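Regulatory protein BlaR1 (Bacillus licheniformis, PDB 1NRF) senses beta-lactam antibiotics outside the cell and probably, through acylation of a serine in its penicillin-binding C-terminal sensor domain, relays the signal across the membrane to the cytoplasm. Local coordinates at residues A[27-33]-A[245-250]; A[72-78]-A[119-123]; A[84-89]-A[114-119]; A[166-170]-A[180-184]; A[200-204]-A[238-242]. All coordinates share one frame; numbering follows the deposited sequence.

Contact 1 (A[27-33]-A[245-250]); sequences FFDKFSA and EIALSI
Ile-246 of helix 239-253 reaches into a nest of phenylalanines from residues 27-33, and its two branches do different work. From CB, the methyl CG2 lies 3.8 Å from the centroid of the Phe-28 ring and 13° off the ring normal, which makes it a CH-pi contact over the middle of that face. The other branch starts at CG1, which meets Phe-31 CD2 at 3.5 Å and also lies against Phe-27 O. The tip, CD1, continues to Phe-31 CD2 at 4.0 Å and to the backbone CA of Phe-28. In Ile-246, CG1 is anti to the carbonyl carbon (chi1 -67°) and CG2 anti to the backbone N; this split puts CG2 over the Phe-28 ring and sends CG1 and CD1 along Phe-31.

One turn on, Ile-250 CG1 packs on Phe-27 CG at 3.7 Å, while its CD1 touches Phe-28 CE2. The hydroxyl of Ser-249 faces Phe-27 CD1, yet OG donates back within its own helix, to Ile-246 O at 2.8 Å. On the exposed side, Phe-31 CZ rests on Glu-245 CB at 3.6 Å.

Phe-31 and Ser-32 belong to the turn closing helix 25-29: Ala-33 N bonds to Phe-28 O and Ser-32 N to Asp-29 O, with positive phi at Ser-32. This is a Schellman motif, set in the pairing of N- and C-terminal helices on one sheet face that characterises the penicillin-recognising serine beta-lactamase fold.

Contact 2 (A[72-78]-A[119-123]); sequences LALESGI and LDRQI
Leu-72 and Ile-123 reach toward each other tip to tip, Leu-72 CG standing 3.4 Å from Ile-123 CD1. The isoleucine is extended along its longer branch (chi2 178°), which carries CD1 to helix 66-76, where it also lies 3.9 Å from Ala-73 CA. Its CG2, on the other branch, meets Leu-72 CD2 at 3.8 Å. The leucine places CG anti to its own backbone nitrogen (chi1 173°), and CD2 joins CG in holding the isoleucine tip.

Ile-78 lies just beyond the helix end, after Gly-77, whose positive phi and two backbone bonds into the last turn, one of them weak, form a Schellman motif. The turn brings Ile-78 back over helix 113-123. Both of its branches are engaged: CG1 crosses Ile-123 CG1 at 3.9 Å, and CG2 touches Leu-119 CD1 at 3.8 Å. Gln-122 approaches from the opposite direction on an extended chain, bringing its amide NE2 to 3.2 Å from Ile-78 CD1. Ala-73 adds its methyl, CB 3.8 Å from Leu-119 CG.

The short helical segments cross at 47° with axes 10.4 Å apart, and these branched side chains span the gap. Across the two segments the pairing is largely apolar, the Gln-122 amide lying against both methyls of Ile-78; cohesion should therefore come mainly from shape fit and exclusion of water, while Asp-120 spends its carboxylate on Ser-69 and Tyr-148.

Contact 3 (A[84-89]-A[114-119]); sequences SHMTWD and WYFQKL
The carbonyl oxygen Ser-84 O accepts a hydrogen bond from Tyr-115 OH at 2.5 Å. The donor lies in the carbonyl plane on a lone pair, with a C=O...donor angle of 133°, and the oxygen in turn sits at the edge of the tyrosine ring. This ties the phenol end to the loop, while Met-86 covers one face of the same ring.

Met-86 extends through CG and SD (chi1 -168°) before bending at chi3, -71°, and the bend brings CE over the ring. CE is 4.0 Å from the Tyr-115 centroid, a CH-pi contact, and SD lies over the same face as a Met-aromatic partner. The sulfur also sits beside Trp-114, 3.6 Å from CZ3, in an oblique Met-aromatic contact. CE also touches Leu-119 CD1 at 3.4 Å.

The thioether thus bridges the long loop between helices 66-76 and 104-110 to helix 113-123, within the helical part of the penicillin-binding fold. The Tyr-115 side chain is about 10 Å from that of Ser-63, the probable acylation site.

Farther along the loop, Trp-88 CB packs against Trp-114 CZ2 at 3.3 Å, and Met-86 O lies at the edge of the Trp-114 ring. The indole NE1 of Trp-114 bonds to Trp-98 O, and its ring stacks on Tyr-93. Toward solvent, the chain of Lys-118 carries NZ to Asp-89 OD2, a long salt bridge of 3.6 Å.

Contact 4 (A[166-170]-A[180-184]); sequences KKFYD and IETVK
Phe-168 lays its ring against helix 177-187, and the close packing gathers round its far end. Its CZ stands 3.6 Å from Val-183 CG1 and 3.8 Å from Lys-184 CG, so one ring tip meets two successive residues of the opposing helix. Ile-180 is a looser neighbour: its CD1 is 4.1 Å from Phe-168 CD2, although its CG2 comes closer to the carbonyl Phe-168 O. The phenylalanine puts CG anti to the backbone N (chi1 155°), which swings the ring into this buried apolar part.

The other half of the contact is polar and less enclosed, since Tyr-169 and Lys-184 are both partly exposed. Lys-184 is stretched out beyond CG, and its ammonium does two jobs. NZ donates to Tyr-169 O at 3.0 Å, tilted somewhat from the carbonyl plane, and lies over one face of the Tyr-169 ring, 3.7 Å from the centroid. The cation-pi approach is 23° off the ring normal and displaced toward the rim. A bond to the carbonyl and a ring beneath it should together limit the movement of the lysine tip, and CE adds contact at Tyr-169 CD1.

The N-to-C directions of the two short helical segments differ by 120°. Helix 66-76 covers Ile-180 and Val-183 through Leu-71, Val-67 and Leu-74, whereas Tyr-169 turns to the sheet, where its OH bonds Glu-220 and its ring meets Tyr-218 and Phe-227 edge-to-face.

Contact 5 (A[200-204]-A[238-242]); sequences KTGTS and AAGSS
The backbone of strand 195-205 and the first turn of helix 239-253 approach most closely at two glycines, with Gly-202 CA and Gly-240 CA 4.8 Å apart. Gly-202 O reaches to 3.4 Å from Gly-240 CA. Gly-240 has no side chain to stand between the two backbones, which lets them come this near.

Two threonines point from the strand to the helix on either side of Gly-202. Thr-203 OG1 accepts from Gly-240 N at 2.9 Å, with an N-H...acceptor angle of 133°, a markedly bent bond to an amide of the first helical turn. The hydroxyl stands anti to the carbonyl carbon of its own residue (chi1 -62°), which turns it toward that amide. Thr-201 instead presents a methyl, CG2, 3.4 Å from Gly-240 O.

The strand carries Lys-200, Thr-201 and Gly-202, which fit the KTG motif of penicillin-recognising enzymes, on the strand that borders the active site. Gly-202 lies about 4 Å from the side chain of Ser-63, the probable acylated serine. Lys-200 does not touch the helix segment; its NZ bonds Thr-201 O at 3.2 Å and also Ser-111 OG, while its side chain touches Ser-63.

How the contacts relate
Contact 5 lies nearest the probable acylation site: its Gly-202 is about 4 Å from the Ser-63 side chain, whereas the Tyr-115 side chain of contact 3 is about 10 Å from it. Contacts 1 and 5 share helix 239-253, with centres about 12 Å apart, and touch where Phe-31 CD1 lies 3.9 Å from Ser-242 OG. In the helical part, contacts 2 and 3 both use helix 113-123 and share Leu-119, their centres about 11 Å apart. Contact 2 also meets contact 4, Leu-74 CD1 packing 3.7 Å from Thr-182 CB. Contact 1 closes the longest loop, with all the others nested inside it, and its centre is about 35 Å from that of contact 2, across the chain's centre.

Contact 1 (A[27-33]-A[245-250])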
# COMPACT_ATOMS: atom_id res chain seq x y z
N PHE A 27 -8.21 17.80 -8.14
CA PHE A 27 -8.52 16.38 -8.11
C PHE A 27 -8.82 15.96 -6.68
O PHE A 27 -9.64 15.08 -6.44
CB PHE A 27 -7.35 15.57 -8.68
CG PHE A 27 -7.18 15.73 -10.16
CD1 PHE A 27 -8.07 15.15 -11.04
CD2 PHE A 27 -6.13 16.49 -10.66
CE1 PHE A 27 -7.94 15.33 -12.41
CE2 PHE A 27 -5.99 16.68 -12.03
CZ PHE A 27 -6.89 16.09 -12.91
N PHE A 28 -8.15 16.61 -5.72
CA PHE A 28 -8.37 16.32 -4.31
C PHE A 28 -9.64 17.03 -3.84
O PHE A 28 -10.39 16.51 -3.02
CB PHE A 28 -7.16 16.78 -3.49
CG PHE A 28 -5.95 15.90 -3.64
CD1 PHE A 28 -5.55 15.05 -2.60
CD2 PHE A 28 -5.21 15.89 -4.82
CE1 PHE A 28 -4.45 14.22 -2.74
CE2 PHE A 28 -4.10 15.06 -4.97
CZ PHE A 28 -3.72 14.22 -3.92
N ASP A 29 -9.88 18.22 -4.39
CA ASP A 29 -11.06 19.02 -4.05
C ASP A 29 -12.35 18.27 -4.33
O ASP A 29 -13.33 18.41 -3.60
CB ASP A 29 -11.07 20.32 -4.86
CG ASP A 29 -9.88 21.21 -4.58
OD1 ASP A 29 -9.63 22.13 -5.39
OD2 ASP A 29 -9.20 21.01 -3.55
N LYS A 30 -12.36 17.50 -5.42
CA LYS A 30 -13.54 16.74 -5.82
C LYS A 30 -14.07 15.81 -4.74
O LYS A 30 -15.25 15.47 -4.73
CB LYS A 30 -13.26 15.91 -7.09
CG LYS A 30 -12.96 16.74 -8.34
CD LYS A 30 -13.40 16.02 -9.61
CE LYS A 30 -12.63 14.72 -9.87
NZ LYS A 30 -11.22 14.93 -10.35
N PHE A 31 -13.19 15.41 -3.83
CA PHE A 31 -13.57 14.51 -2.74
C PHE A 31 -13.49 15.19 -1.38
O PHE A 31 -13.39 14.52 -0.35
CB PHE A 31 -12.69 13.27 -2.79
CG PHE A 31 -12.89 12.44 -4.02
CD1 PHE A 31 -13.91 11.50 -4.08
CD2 PHE A 31 -12.13 12.67 -5.17
CE1 PHE A 31 -14.18 10.80 -5.25
CE2 PHE A 31 -12.39 11.99 -6.35
CZ PHE A 31 -13.41 11.05 -6.39
N SER A 32 -13.54 16.52 -1.40
CA SER A 32 -13.47 17.30 -0.17
C SER A 32 -12.30 16.83 0.67
O SER A 32 -12.38 16.74 1.90
CB SER A 32 -14.78 17.16 0.62
OG SER A 32 -15.86 17.75 -0.08
N ALA A 33 -11.19 16.55 -0.00
CA ALA A 33 -9.99 16.06 0.67
C ALA A 33 -8.73 16.86 0.36
O ALA A 33 -8.68 17.63 -0.60
CB ALA A 33 -9.76 14.60 0.30
N GLU A 245 -9.55 6.72 -6.15
CA GLU A 245 -10.21 7.49 -7.19
C GLU A 245 -9.38 8.71 -7.57
O GLU A 245 -9.22 9.01 -8.75
CB GLU A 245 -11.61 7.92 -6.76
CG GLU A 245 -12.63 6.79 -6.75
CD GLU A 245 -13.99 7.20 -7.31
OE1 GLU A 245 -14.03 7.74 -8.45
OE2 GLU A 245 -15.02 7.00 -6.63
N ILE A 246 -8.84 9.42 -6.58
CA ILE A 246 -8.01 10.59 -6.83
C ILE A 246 -6.76 10.20 -7.63
O ILE A 246 -6.49 10.76 -8.69
CB ILE A 246 -7.58 11.25 -5.51
CG1 ILE A 246 -8.80 11.84 -4.80
CG2 ILE A 246 -6.53 12.32 -5.78
CD1 ILE A 246 -8.51 12.39 -3.40
N ALA A 247 -6.01 9.23 -7.11
CA ALA A 247 -4.80 8.78 -7.79
C ALA A 247 -5.11 8.39 -9.23
O ALA A 247 -4.35 8.71 -10.14
CB ALA A 247 -4.21 7.57 -7.06
N LEU A 248 -6.22 7.70 -9.41
CA LEU A 248 -6.66 7.22 -10.71
C LEU A 248 -7.04 8.33 -11.70
O LEU A 248 -6.76 8.23 -12.89
CB LEU A 248 -7.84 6.26 -10.53
CG LEU A 248 -7.58 4.78 -10.85
CD1 LEU A 248 -6.14 4.39 -10.61
CD2 LEU A 248 -8.53 3.94 -10.00
N SER A 249 -7.66 9.40 -11.21
CA SER A 249 -8.02 10.50 -12.08
C SER A 249 -6.73 11.18 -12.50
O SER A 249 -6.55 11.52 -13.67
CB SER A 249 -8.93 11.49 -11.36
OG SER A 249 -8.23 12.19 -10.35
N ILE A 250 -5.82 11.36 -11.54
CA ILE A 250 -4.54 12.00 -11.86
C ILE A 250 -3.76 11.11 -12.83
O ILE A 250 -3.18 11.61 -13.78
CB ILE A 250 -3.71 12.26 -10.59
CG1 ILE A 250 -4.45 13.25 -9.69
CG2 ILE A 250 -2.33 12.82 -10.97
CD1 ILE A 250 -3.74 13.57 -8.39

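Contact 2 (A[72-78]-A[119-123])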
# COMPACT_ATOMS: atom_id res chain seq x y z
N LEU A 72 6.33 -11.27 4.22
CA LEU A 72 7.03 -11.87 5.33
C LEU A 72 6.41 -13.23 5.61
O LEU A 72 7.13 -14.21 5.83
CB LEU A 72 6.94 -10.99 6.58
CG LEU A 72 7.50 -11.61 7.87
CD1 LEU A 72 9.00 -11.82 7.73
CD2 LEU A 72 7.20 -10.72 9.06
N ALA A 73 5.08 -13.30 5.58
CA ALA A 73 4.36 -14.54 5.84
C ALA A 73 4.79 -15.66 4.88
O ALA A 73 4.97 -16.81 5.29
CB ALA A 73 2.86 -14.31 5.74
N LEU A 74 4.94 -15.32 3.60
CA LEU A 74 5.35 -16.29 2.60
C LEU A 74 6.81 -16.71 2.84
O LEU A 74 7.13 -17.90 2.85
CB LEU A 74 5.22 -15.68 1.20
CG LEU A 74 3.79 -15.43 0.72
CD1 LEU A 74 3.80 -14.62 -0.57
CD2 LEU A 74 3.07 -16.77 0.53
N GLU A 75 7.67 -15.73 3.03
CA GLU A 75 9.09 -15.97 3.27
C GLU A 75 9.36 -16.84 4.48
O GLU A 75 10.40 -17.51 4.55
CB GLU A 75 9.81 -14.63 3.43
CG GLU A 75 10.24 -13.99 2.13
CD GLU A 75 11.37 -14.76 1.48
OE1 GLU A 75 12.38 -15.01 2.17
OE2 GLU A 75 11.26 -15.10 0.28
N SER A 76 8.43 -16.83 5.44
CA SER A 76 8.56 -17.61 6.67
C SER A 76 7.97 -19.02 6.54
O SER A 76 8.21 -19.88 7.39
CB SER A 76 7.86 -16.90 7.83
OG SER A 76 8.63 -15.81 8.30
N GLY A 77 7.21 -19.24 5.48
CA GLY A 77 6.59 -20.54 5.29
C GLY A 77 5.25 -20.61 6.00
O GLY A 77 4.61 -21.67 6.02
N ILE A 78 4.83 -19.50 6.60
CA ILE A 78 3.54 -19.45 7.30
C ILE A 78 2.39 -19.76 6.35
O ILE A 78 1.35 -20.28 6.76
CB ILE A 78 3.30 -18.07 7.95
CG1 ILE A 78 4.42 -17.76 8.95
CG2 ILE A 78 1.96 -18.05 8.67
CD1 ILE A 78 4.65 -18.84 9.99
N LEU A 119 -1.81 -13.61 11.04
CA LEU A 119 -0.64 -13.99 10.26
C LEU A 119 0.58 -13.36 10.93
O LEU A 119 1.64 -13.98 11.02
CB LEU A 119 -0.79 -13.47 8.83
CG LEU A 119 -0.38 -14.33 7.63
CD1 LEU A 119 -0.97 -15.73 7.76
CD2 LEU A 119 -0.87 -13.67 6.35
N ASP A 120 0.41 -12.13 11.41
CA ASP A 120 1.48 -11.39 12.09
C ASP A 120 1.76 -11.96 13.48
O ASP A 120 2.89 -11.91 13.96
CB ASP A 120 1.11 -9.90 12.21
CG ASP A 120 1.36 -9.11 10.92
OD1 ASP A 120 1.66 -9.73 9.88
OD2 ASP A 120 1.24 -7.86 10.96
N ARG A 121 0.72 -12.50 14.11
CA ARG A 121 0.85 -13.08 15.45
C ARG A 121 1.61 -14.41 15.42
O ARG A 121 2.26 -14.77 16.40
CB ARG A 121 -0.54 -13.29 16.07
CG ARG A 121 -1.26 -11.99 16.43
CD ARG A 121 -2.77 -12.14 16.35
NE ARG A 121 -3.48 -10.96 16.83
CZ ARG A 121 -4.78 -10.74 16.64
NH1 ARG A 121 -5.51 -11.64 15.98
NH2 ARG A 121 -5.36 -9.66 17.13
N GLN A 122 1.52 -15.12 14.30
CA GLN A 122 2.20 -16.40 14.18
C GLN A 122 3.70 -16.16 14.06
O GLN A 122 4.52 -16.95 14.54
CB GLN A 122 1.68 -17.16 12.95
CG GLN A 122 1.94 -18.67 12.99
CD GLN A 122 1.31 -19.44 11.82
OE1 GLN A 122 0.14 -19.21 11.46
NE2 GLN A 122 2.07 -20.37 11.24
N ILE A 123 4.07 -15.04 13.43
CA ILE A 123 5.47 -14.70 13.25
C ILE A 123 6.10 -14.13 14.52
O ILE A 123 7.27 -14.38 14.80
CB ILE A 123 5.64 -13.72 12.06
CG1 ILE A 123 5.15 -14.41 10.79
CG2 ILE A 123 7.09 -13.30 11.91
CD1 ILE A 123 5.21 -13.53 9.56

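Contact 3 (A[84-89]-A[114-119])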
# COMPACT_ATOMS: atom_id res chain seq x y z
N SER A 84 -3.13 -21.06 1.42
CA SER A 84 -3.14 -19.83 2.20
C SER A 84 -4.51 -19.68 2.83
O SER A 84 -4.82 -18.64 3.42
CB SER A 84 -2.83 -18.62 1.31
OG SER A 84 -3.86 -18.41 0.36
N HIS A 85 -5.33 -20.72 2.70
CA HIS A 85 -6.68 -20.72 3.25
C HIS A 85 -6.65 -20.58 4.76
O HIS A 85 -5.76 -21.11 5.42
CB HIS A 85 -7.43 -22.00 2.85
CG HIS A 85 -8.85 -22.02 3.30
ND1 HIS A 85 -9.23 -22.38 4.57
CD2 HIS A 85 -9.99 -21.66 2.66
CE1 HIS A 85 -10.54 -22.24 4.70
NE2 HIS A 85 -11.02 -21.80 3.56
N MET A 86 -7.64 -19.89 5.31
CA MET A 86 -7.70 -19.66 6.74
C MET A 86 -9.17 -19.53 7.17
O MET A 86 -9.81 -18.50 6.93
CB MET A 86 -6.93 -18.37 7.07
CG MET A 86 -6.63 -18.12 8.54
SD MET A 86 -5.72 -16.58 8.83
CE MET A 86 -4.12 -16.98 8.16
N THR A 87 -9.71 -20.58 7.78
CA THR A 87 -11.10 -20.56 8.24
C THR A 87 -11.29 -19.46 9.27
O THR A 87 -10.40 -19.17 10.07
CB THR A 87 -11.52 -21.91 8.87
OG1 THR A 87 -11.44 -22.95 7.88
CG2 THR A 87 -12.95 -21.84 9.41
N TRP A 88 -12.47 -18.84 9.26
CA TRP A 88 -12.73 -17.77 10.20
C TRP A 88 -13.49 -18.21 11.44
O TRP A 88 -14.43 -19.00 11.38
CB TRP A 88 -13.46 -16.61 9.50
CG TRP A 88 -14.89 -16.87 9.22
CD1 TRP A 88 -15.40 -17.87 8.44
CD2 TRP A 88 -16.00 -16.13 9.71
NE1 TRP A 88 -16.78 -17.79 8.43
CE2 TRP A 88 -17.17 -16.73 9.20
CE3 TRP A 88 -16.12 -15.00 10.54
CZ2 TRP A 88 -18.45 -16.25 9.49
CZ3 TRP A 88 -17.39 -14.53 10.83
CH2 TRP A 88 -18.54 -15.15 10.30
N ASP A 89 -13.05 -17.68 12.58
CA ASP A 89 -13.62 -17.97 13.89
C ASP A 89 -15.13 -18.12 13.81
O ASP A 89 -15.67 -19.22 13.89
CB ASP A 89 -13.29 -16.82 14.85
CG ASP A 89 -11.97 -16.15 14.53
OD1 ASP A 89 -11.85 -15.53 13.44
OD2 ASP A 89 -11.04 -16.25 15.36
N TRP A 114 -8.32 -9.32 9.97
CA TRP A 114 -8.03 -10.46 10.85
C TRP A 114 -7.10 -11.49 10.23
O TRP A 114 -6.31 -12.12 10.94
CB TRP A 114 -9.32 -11.14 11.34
CG TRP A 114 -10.18 -11.84 10.30
CD1 TRP A 114 -11.35 -11.39 9.77
CD2 TRP A 114 -9.97 -13.15 9.76
NE1 TRP A 114 -11.89 -12.34 8.94
CE2 TRP A 114 -11.06 -13.44 8.92
CE3 TRP A 114 -8.96 -14.12 9.91
CZ2 TRP A 114 -11.18 -14.65 8.23
CZ3 TRP A 114 -9.08 -15.33 9.22
CH2 TRP A 114 -10.19 -15.58 8.39
N TYR A 115 -7.17 -11.65 8.91
CA TYR A 115 -6.33 -12.62 8.21
C TYR A 115 -4.83 -12.34 8.37
O TYR A 115 -4.05 -13.22 8.72
CB TYR A 115 -6.68 -12.63 6.72
CG TYR A 115 -5.88 -13.62 5.91
CD1 TYR A 115 -4.56 -13.35 5.55
CD2 TYR A 115 -6.44 -14.84 5.50
CE1 TYR A 115 -3.82 -14.26 4.81
CE2 TYR A 115 -5.71 -15.75 4.77
CZ TYR A 115 -4.41 -15.47 4.43
OH TYR A 115 -3.69 -16.38 3.69
N PHE A 116 -4.43 -11.10 8.11
CA PHE A 116 -3.03 -10.71 8.23
C PHE A 116 -2.62 -10.58 9.68
O PHE A 116 -1.47 -10.84 10.04
CB PHE A 116 -2.77 -9.41 7.45
CG PHE A 116 -3.05 -9.54 5.97
CD1 PHE A 116 -4.34 -9.38 5.47
CD2 PHE A 116 -2.03 -9.92 5.09
CE1 PHE A 116 -4.62 -9.61 4.12
CE2 PHE A 116 -2.30 -10.15 3.74
CZ PHE A 116 -3.60 -10.00 3.26
N GLN A 117 -3.57 -10.19 10.53
CA GLN A 117 -3.31 -10.06 11.96
C GLN A 117 -2.92 -11.41 12.56
O GLN A 117 -1.91 -11.53 13.25
CB GLN A 117 -4.55 -9.51 12.67
CG GLN A 117 -4.39 -8.11 13.22
CD GLN A 117 -5.71 -7.52 13.68
OE1 GLN A 117 -5.74 -6.54 14.43
NE2 GLN A 117 -6.81 -8.10 13.21
N LYS A 118 -3.73 -12.43 12.29
CA LYS A 118 -3.44 -13.75 12.81
C LYS A 118 -2.21 -14.29 12.11
O LYS A 118 -1.62 -15.28 12.54
CB LYS A 118 -4.65 -14.68 12.61
CG LYS A 118 -5.93 -14.17 13.30
CD LYS A 118 -6.91 -15.30 13.70
CE LYS A 118 -7.52 -16.04 12.51
NZ LYS A 118 -8.53 -17.07 12.92
N LEU A 119 -1.81 -13.61 11.04
CA LEU A 119 -0.64 -13.99 10.26
C LEU A 119 0.58 -13.36 10.93
O LEU A 119 1.64 -13.98 11.02
CB LEU A 119 -0.79 -13.47 8.83
CG LEU A 119 -0.38 -14.33 7.63
CD1 LEU A 119 -0.97 -15.73 7.76
CD2 LEU A 119 -0.87 -13.67 6.35

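Contact 4 (A[166-170]-A[180-184])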
# COMPACT_ATOMS: atom_id res chain seq x y z
N LYS A 166 9.22 0.11 -5.15
CA LYS A 166 10.11 -0.17 -6.27
C LYS A 166 11.12 -1.25 -5.86
O LYS A 166 11.44 -2.15 -6.65
CB LYS A 166 10.86 1.09 -6.72
CG LYS A 166 11.84 0.82 -7.87
CD LYS A 166 12.61 2.06 -8.28
CE LYS A 166 13.73 1.74 -9.28
NZ LYS A 166 13.25 1.33 -10.63
N LYS A 167 11.62 -1.14 -4.63
CA LYS A 167 12.56 -2.14 -4.11
C LYS A 167 11.89 -3.52 -4.08
O LYS A 167 12.54 -4.55 -4.27
CB LYS A 167 13.02 -1.77 -2.70
CG LYS A 167 14.09 -0.70 -2.67
CD LYS A 167 14.91 -0.82 -1.41
CE LYS A 167 15.99 0.24 -1.37
NZ LYS A 167 15.39 1.60 -1.35
N PHE A 168 10.58 -3.52 -3.82
CA PHE A 168 9.81 -4.76 -3.79
C PHE A 168 9.64 -5.31 -5.20
O PHE A 168 9.90 -6.49 -5.47
CB PHE A 168 8.44 -4.50 -3.17
CG PHE A 168 7.39 -5.48 -3.61
CD1 PHE A 168 6.49 -5.15 -4.61
CD2 PHE A 168 7.34 -6.76 -3.05
CE1 PHE A 168 5.55 -6.07 -5.05
CE2 PHE A 168 6.40 -7.68 -3.49
CZ PHE A 168 5.50 -7.33 -4.49
N TYR A 169 9.20 -4.44 -6.10
CA TYR A 169 8.98 -4.78 -7.49
C TYR A 169 10.25 -5.32 -8.13
O TYR A 169 10.23 -6.37 -8.78
CB TYR A 169 8.52 -3.53 -8.25
CG TYR A 169 8.18 -3.77 -9.69
CD1 TYR A 169 6.92 -4.27 -10.06
CD2 TYR A 169 9.11 -3.52 -10.70
CE1 TYR A 169 6.61 -4.52 -11.39
CE2 TYR A 169 8.81 -3.77 -12.04
CZ TYR A 169 7.56 -4.28 -12.38
OH TYR A 169 7.25 -4.53 -13.69
N ASP A 170 11.36 -4.60 -7.95
CA ASP A 170 12.67 -4.98 -8.49
C ASP A 170 13.31 -6.11 -7.69
O ASP A 170 14.24 -6.77 -8.17
CB ASP A 170 13.64 -3.80 -8.49
CG ASP A 170 13.22 -2.69 -9.42
OD1 ASP A 170 12.31 -2.91 -10.24
OD2 ASP A 170 13.83 -1.60 -9.34
N ILE A 180 7.64 -12.95 -4.31
CA ILE A 180 7.46 -11.61 -4.88
C ILE A 180 6.30 -11.70 -5.88
O ILE A 180 5.36 -10.90 -5.84
CB ILE A 180 8.72 -11.15 -5.67
CG1 ILE A 180 9.93 -11.05 -4.74
CG2 ILE A 180 8.44 -9.82 -6.36
CD1 ILE A 180 9.82 -9.98 -3.68
N GLU A 181 6.39 -12.68 -6.78
CA GLU A 181 5.38 -12.90 -7.81
C GLU A 181 4.01 -13.15 -7.18
O GLU A 181 2.99 -12.71 -7.72
CB GLU A 181 5.77 -14.11 -8.67
CG GLU A 181 6.60 -13.76 -9.89
CD GLU A 181 7.28 -14.98 -10.51
OE1 GLU A 181 6.62 -16.04 -10.63
OE2 GLU A 181 8.47 -14.87 -10.88
N THR A 182 4.00 -13.85 -6.05
CA THR A 182 2.76 -14.15 -5.34
C THR A 182 2.12 -12.89 -4.79
O THR A 182 0.91 -12.69 -4.92
CB THR A 182 3.01 -15.13 -4.17
OG1 THR A 182 3.72 -16.28 -4.64
CG2 THR A 182 1.68 -15.57 -3.58
N VAL A 183 2.92 -12.03 -4.16
CA VAL A 183 2.40 -10.78 -3.61
C VAL A 183 1.98 -9.86 -4.75
O VAL A 183 1.03 -9.07 -4.61
CB VAL A 183 3.45 -10.05 -2.74
CG1 VAL A 183 2.94 -8.66 -2.37
CG2 VAL A 183 3.72 -10.86 -1.47
N LYS A 184 2.68 -9.97 -5.88
CA LYS A 184 2.38 -9.16 -7.05
C LYS A 184 0.99 -9.48 -7.58
O LYS A 184 0.23 -8.58 -7.89
CB LYS A 184 3.43 -9.38 -8.14
CG LYS A 184 4.59 -8.39 -8.06
CD LYS A 184 5.67 -8.63 -9.12
CE LYS A 184 6.68 -7.48 -9.09
NZ LYS A 184 7.81 -7.62 -10.07

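Contact 5 (A[200-204]-A[238-242])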
# COMPACT_ATOMS: atom_id res chain seq x y z
N LYS A 200 -3.09 -0.96 -3.70
CA LYS A 200 -3.71 -1.35 -2.44
C LYS A 200 -4.16 -0.12 -1.64
O LYS A 200 -3.40 0.83 -1.47
CB LYS A 200 -2.74 -2.20 -1.62
CG LYS A 200 -3.41 -3.37 -0.89
CD LYS A 200 -3.77 -2.99 0.53
CE LYS A 200 -4.99 -3.72 1.01
NZ LYS A 200 -6.21 -3.04 0.48
N THR A 201 -5.40 -0.17 -1.17
CA THR A 201 -5.98 0.93 -0.39
C THR A 201 -5.69 0.84 1.10
O THR A 201 -5.34 -0.21 1.61
CB THR A 201 -7.51 0.97 -0.51
OG1 THR A 201 -8.05 -0.27 -0.03
CG2 THR A 201 -7.95 1.21 -1.93
N GLY A 202 -5.89 1.96 1.78
CA GLY A 202 -5.69 2.02 3.21
C GLY A 202 -6.60 3.08 3.80
O GLY A 202 -6.74 4.17 3.22
N THR A 203 -7.24 2.76 4.91
CA THR A 203 -8.12 3.71 5.59
C THR A 203 -7.83 3.76 7.08
O THR A 203 -7.60 2.73 7.71
CB THR A 203 -9.61 3.34 5.41
OG1 THR A 203 -9.95 3.38 4.02
CG2 THR A 203 -10.49 4.33 6.16
N SER A 204 -7.84 4.97 7.63
CA SER A 204 -7.59 5.19 9.05
C SER A 204 -8.46 6.33 9.56
O SER A 204 -8.76 7.27 8.83
CB SER A 204 -6.12 5.55 9.29
OG SER A 204 -5.36 4.39 9.59
N ALA A 238 -15.02 6.57 3.50
CA ALA A 238 -14.19 5.58 2.82
C ALA A 238 -13.03 6.30 2.16
O ALA A 238 -12.99 6.48 0.94
CB ALA A 238 -15.02 4.83 1.80
N ALA A 239 -12.07 6.73 2.98
CA ALA A 239 -10.91 7.45 2.51
C ALA A 239 -10.06 6.61 1.55
O ALA A 239 -9.50 7.15 0.60
CB ALA A 239 -10.08 7.90 3.69
N GLY A 240 -9.98 5.31 1.79
CA GLY A 240 -9.20 4.45 0.91
C GLY A 240 -9.70 4.47 -0.52
O GLY A 240 -8.92 4.48 -1.47
N SER A 241 -11.02 4.47 -0.69
CA SER A 241 -11.63 4.48 -2.00
C SER A 241 -11.44 5.83 -2.67
O SER A 241 -11.09 5.92 -3.84
CB SER A 241 -13.13 4.17 -1.90
OG SER A 241 -13.36 2.88 -1.36
N SER A 242 -11.66 6.89 -1.90
CA SER A 242 -11.51 8.23 -2.42
C SER A 242 -10.08 8.52 -2.86
O SER A 242 -9.86 9.20 -3.86
CB SER A 242 -11.96 9.25 -1.38
OG SER A 242 -13.35 9.09 -1.12